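Local atomic coordinates of cystathionine beta-lyases/cystathionine gamma-synthases (Corynebacterium glutamicum, PDB entry 5X5H), a protein that probably catalyses the pyridoxal 5'-phosphate-dependent joining of O-succinyl-L-homoserine and L-cysteine into L,L-cystathionine with release of succinate, a step of methionine biosynthesis. Residues Ser11-His16 / Ala68-Ala73; Ile28-Tyr33 / Asp243-Ala248. All blocks are in the same frame, centred on the assembly; numbering follows the deposited sequence.

Contact 1 (Ser11-His16 / Ala68-Ala73); sequences STASIH and AALEGA
The short N-terminal helix 10-16 of this PLP-dependent trans-sulfuration enzyme rests on the C-terminal end of helix 58-70, and Leu70, near the end of that helix, makes the join with Ala13 and Ser14. From its segment Leu70 alone meets both residues, with one methyl against the first and both methyls against the hydroxyl of the second. The CD2 methyl of Leu70 meets CB of Ala13 at 3.7 Å. Leu70 CG lies anti to its own carbonyl carbon (chi1 -67°), which carries the fork of the side chain across to the other helix although its CB does not point there. Beyond Leu70 the helix closes in a Schellman motif: Gly72 takes a positive phi of 70°, while Ala73 N bonds back to Ala68 O at 2.9 Å and Gly72 N to Ala69 O at 3.1 Å. The turn brings in Glu71, which together with Leu191 belongs to a magnesium site. Helix 10-16 also contacts a second subunit, where Asp374 OD2 hydrogen-bonds Thr12 OG1. The hydroxyl of Ser14 is tied to Phe10 O within its own helix, and its OG sits against both Leu70 methyls, 3.5 Å from CD2 and 3.6 Å from CD1.

Contact 2 (Ile28-Tyr33 / Asp243-Ala248); sequences INTPIY and DAYLTA
Tyr245 of helix 241-251 meets Asn29, Thr30 and Ile32 of the loop 28-33. Along the helix segment Asp243 comes first, and its carbonyl O receives both Thr247 N and Thr247 OG1, the hydroxyl at 3.0 Å and from above the carbonyl plane, in the turn that contains Tyr245. With CG anti to the backbone N (chi1 178°), the ring of Tyr245 is carried out from the helix to the loop. Ile32 covers one face in a CH-pi contact, its CD1 4.0 Å from the ring centroid and 24° off the normal; the two side chains cross at about a right angle. Thr30 approaches differently, with its carbonyl O 3.7 Å from Tyr245 CE1 and Thr30 CG2 4.1 Å from Tyr245 CD1. Near the phenol end lies Asn29, whose ND2 is 3.6 Å from Tyr245 OH, the amide plane turned 61° from the ring. Both polar ends look to the second subunit, Tyr245 OH to its Asp211 and Asn29 ND2 to its His209 O; ND2 also bonds Ala34 O of the third subunit. The contact within the chain therefore rests on van der Waals and CH-pi packing, while the hydrogen bonds of Tyr245 OH and Asn29 ND2 to other subunits make the same side chains part of the subunit interfaces.

Contacts 1 and 2 illustrate how the N-terminal part of a chain can be fastened to its body at successive points. Their centres lie 16 Å apart, on the same side of the chain's centre, and their nearest atoms are about 5 Å apart without touching. The segments alternate along the chain, 11-16, 28-33, 68-73 and 243-248. Helix 58-70 links the neighbourhoods: its end supplies one half of contact 1, while Ile60 and Leu63 farther back pack on Ala244 of the 243-248 segment. Both contacts touch the second subunit, and contact 2 also reaches the third and, through its helix 241-251, the fourth, so both lie where packing within the chain meets the subunit interfaces.

Contact 1 (Ser11-His16 / Ala68-Ala73)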
# COMPACT_ATOMS: atom_id res chain seq x y z
N SER A 11 -12.67 6.88 -22.56
CA SER A 11 -12.31 7.54 -21.32
C SER A 11 -13.32 7.33 -20.22
O SER A 11 -12.95 6.97 -19.05
CB SER A 11 -12.07 8.99 -21.49
OG SER A 11 -10.93 9.25 -22.29
N THR A 12 -14.60 7.32 -20.56
CA THR A 12 -15.65 6.96 -19.62
C THR A 12 -15.50 5.60 -19.06
O THR A 12 -15.51 5.36 -17.83
CB THR A 12 -17.00 7.18 -20.23
OG1 THR A 12 -17.07 8.50 -20.74
CG2 THR A 12 -18.17 6.99 -19.20
N ALA A 13 -15.33 4.62 -19.96
CA ALA A 13 -15.14 3.23 -19.55
C ALA A 13 -13.93 2.97 -18.70
O ALA A 13 -13.89 2.13 -17.77
CB ALA A 13 -15.10 2.28 -20.75
N SER A 14 -12.84 3.69 -19.03
CA SER A 14 -11.58 3.50 -18.30
C SER A 14 -11.71 3.88 -16.82
O SER A 14 -10.97 3.34 -15.97
CB SER A 14 -10.46 4.35 -18.84
OG SER A 14 -10.10 3.98 -20.13
N ILE A 15 -12.68 4.75 -16.51
CA ILE A 15 -12.97 5.17 -15.13
C ILE A 15 -14.09 4.36 -14.56
O ILE A 15 -14.02 4.05 -13.33
CB ILE A 15 -13.24 6.68 -15.15
CG1 ILE A 15 -11.99 7.41 -15.54
CG2 ILE A 15 -13.78 7.21 -13.83
CD1 ILE A 15 -12.27 8.84 -16.05
N HIS A 16 -15.11 3.95 -15.31
CA HIS A 16 -16.35 3.47 -14.73
C HIS A 16 -16.71 2.07 -15.08
O HIS A 16 -17.63 1.52 -14.45
CB HIS A 16 -17.49 4.35 -15.20
CG HIS A 16 -17.42 5.77 -14.74
ND1 HIS A 16 -17.69 6.12 -13.43
CD2 HIS A 16 -16.99 6.88 -15.35
CE1 HIS A 16 -17.55 7.45 -13.32
NE2 HIS A 16 -17.10 7.95 -14.47
N ALA A 68 -11.34 -5.57 -20.07
CA ALA A 68 -12.23 -6.27 -20.99
C ALA A 68 -13.09 -5.22 -21.72
O ALA A 68 -13.21 -5.24 -23.00
CB ALA A 68 -13.06 -7.26 -20.26
N ALA A 69 -13.73 -4.30 -21.02
CA ALA A 69 -14.61 -3.34 -21.67
C ALA A 69 -13.86 -2.52 -22.67
O ALA A 69 -14.36 -2.22 -23.80
CB ALA A 69 -15.26 -2.40 -20.64
N LEU A 70 -12.60 -2.13 -22.39
CA LEU A 70 -11.78 -1.26 -23.28
C LEU A 70 -11.40 -2.00 -24.55
O LEU A 70 -11.07 -1.28 -25.50
CB LEU A 70 -10.59 -0.80 -22.52
CG LEU A 70 -10.88 0.15 -21.33
CD1 LEU A 70 -9.63 0.41 -20.62
CD2 LEU A 70 -11.66 1.34 -21.72
N GLU A 71 -11.41 -3.32 -24.53
CA GLU A 71 -11.10 -4.16 -25.73
C GLU A 71 -12.31 -4.62 -26.48
O GLU A 71 -12.20 -5.35 -27.44
CB GLU A 71 -10.20 -5.31 -25.31
CG GLU A 71 -8.79 -4.90 -24.97
CD GLU A 71 -7.89 -4.72 -26.19
OE1 GLU A 71 -8.33 -4.54 -27.36
OE2 GLU A 71 -6.64 -4.51 -26.00
N GLY A 72 -13.50 -4.21 -26.01
CA GLY A 72 -14.69 -4.75 -26.63
C GLY A 72 -14.93 -6.19 -26.33
O GLY A 72 -15.46 -7.01 -27.16
N ALA A 73 -14.47 -6.68 -25.17
CA ALA A 73 -14.48 -8.04 -24.73
C ALA A 73 -15.51 -8.29 -23.62
O ALA A 73 -15.60 -7.41 -22.71
CB ALA A 73 -13.08 -8.47 -24.24

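Contact 2 (Ile28-Tyr33 / Asp243-Ala248)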
# COMPACT_ATOMS: atom_id res chain seq x y z
N ILE A 28 -16.14 6.01 -3.52
CA ILE A 28 -16.00 6.35 -4.91
C ILE A 28 -15.11 5.42 -5.72
O ILE A 28 -15.40 5.19 -6.88
CB ILE A 28 -15.59 7.84 -5.03
CG1 ILE A 28 -15.92 8.41 -6.41
CG2 ILE A 28 -14.10 8.02 -4.73
CD1 ILE A 28 -17.39 8.51 -6.70
N ASN A 29 -14.13 4.83 -5.09
CA ASN A 29 -13.22 3.90 -5.72
C ASN A 29 -13.38 2.50 -5.21
O ASN A 29 -13.89 2.32 -4.06
CB ASN A 29 -11.77 4.28 -5.49
CG ASN A 29 -11.41 5.56 -6.08
OD1 ASN A 29 -11.87 6.00 -7.13
ND2 ASN A 29 -10.61 6.34 -5.31
N THR A 30 -13.00 1.47 -6.00
CA THR A 30 -13.07 0.12 -5.49
C THR A 30 -12.26 -0.02 -4.19
O THR A 30 -11.09 0.39 -4.20
CB THR A 30 -12.55 -0.98 -6.41
OG1 THR A 30 -12.80 -2.28 -5.75
CG2 THR A 30 -11.23 -0.84 -6.72
N PRO A 31 -12.82 -0.53 -3.16
CA PRO A 31 -12.02 -0.85 -1.96
C PRO A 31 -10.91 -1.85 -2.32
O PRO A 31 -11.04 -2.61 -3.30
CB PRO A 31 -13.04 -1.52 -1.03
CG PRO A 31 -14.40 -1.00 -1.49
CD PRO A 31 -14.26 -0.87 -2.97
N ILE A 32 -9.83 -1.82 -1.53
CA ILE A 32 -8.72 -2.73 -1.62
C ILE A 32 -9.02 -3.89 -0.69
O ILE A 32 -8.94 -3.69 0.57
CB ILE A 32 -7.38 -2.04 -1.39
CG1 ILE A 32 -7.21 -0.96 -2.44
CG2 ILE A 32 -6.27 -3.07 -1.52
CD1 ILE A 32 -6.03 -0.04 -2.09
N TYR A 33 -9.45 -5.05 -1.20
CA TYR A 33 -9.81 -6.15 -0.33
C TYR A 33 -8.60 -7.03 -0.04
O TYR A 33 -8.42 -8.11 -0.57
CB TYR A 33 -10.92 -6.98 -1.02
CG TYR A 33 -12.28 -6.29 -1.04
CD1 TYR A 33 -13.06 -6.35 0.08
CD2 TYR A 33 -12.72 -5.48 -2.06
CE1 TYR A 33 -14.26 -5.73 0.12
CE2 TYR A 33 -13.95 -4.83 -2.03
CZ TYR A 33 -14.69 -4.95 -0.92
OH TYR A 33 -15.91 -4.27 -0.83
N ASP A 243 -1.60 -4.30 -6.25
CA ASP A 243 -1.16 -4.07 -7.64
C ASP A 243 -2.38 -3.91 -8.52
O ASP A 243 -2.39 -3.06 -9.42
CB ASP A 243 -0.32 -5.22 -8.10
CG ASP A 243 1.13 -5.13 -7.53
OD1 ASP A 243 1.47 -4.19 -6.76
OD2 ASP A 243 1.90 -6.01 -7.95
N ALA A 244 -3.44 -4.71 -8.37
CA ALA A 244 -4.63 -4.57 -9.24
C ALA A 244 -5.28 -3.21 -9.00
O ALA A 244 -5.77 -2.59 -9.98
CB ALA A 244 -5.64 -5.62 -8.92
N TYR A 245 -5.28 -2.68 -7.79
CA TYR A 245 -5.78 -1.33 -7.54
C TYR A 245 -4.91 -0.29 -8.24
O TYR A 245 -5.46 0.61 -8.94
CB TYR A 245 -5.78 -1.01 -6.01
CG TYR A 245 -6.25 0.41 -5.77
CD1 TYR A 245 -7.56 0.71 -5.81
CD2 TYR A 245 -5.33 1.41 -5.57
CE1 TYR A 245 -8.04 1.97 -5.69
CE2 TYR A 245 -5.75 2.74 -5.48
CZ TYR A 245 -7.13 3.00 -5.58
OH TYR A 245 -7.62 4.35 -5.53
N LEU A 246 -3.59 -0.40 -8.12
CA LEU A 246 -2.66 0.56 -8.75
C LEU A 246 -2.74 0.54 -10.27
O LEU A 246 -2.66 1.59 -10.94
CB LEU A 246 -1.23 0.39 -8.27
CG LEU A 246 -1.06 0.84 -6.83
CD1 LEU A 246 0.34 0.32 -6.50
CD2 LEU A 246 -1.20 2.34 -6.67
N THR A 247 -2.83 -0.65 -10.83
CA THR A 247 -3.00 -0.81 -12.27
C THR A 247 -4.27 -0.09 -12.72
O THR A 247 -4.27 0.66 -13.74
CB THR A 247 -2.98 -2.27 -12.73
OG1 THR A 247 -1.74 -2.92 -12.30
CG2 THR A 247 -3.15 -2.40 -14.26
N ALA A 248 -5.40 -0.41 -12.09
CA ALA A 248 -6.66 0.26 -12.46
C ALA A 248 -6.60 1.73 -12.23
O ALA A 248 -7.18 2.48 -13.01
CB ALA A 248 -7.77 -0.37 -11.66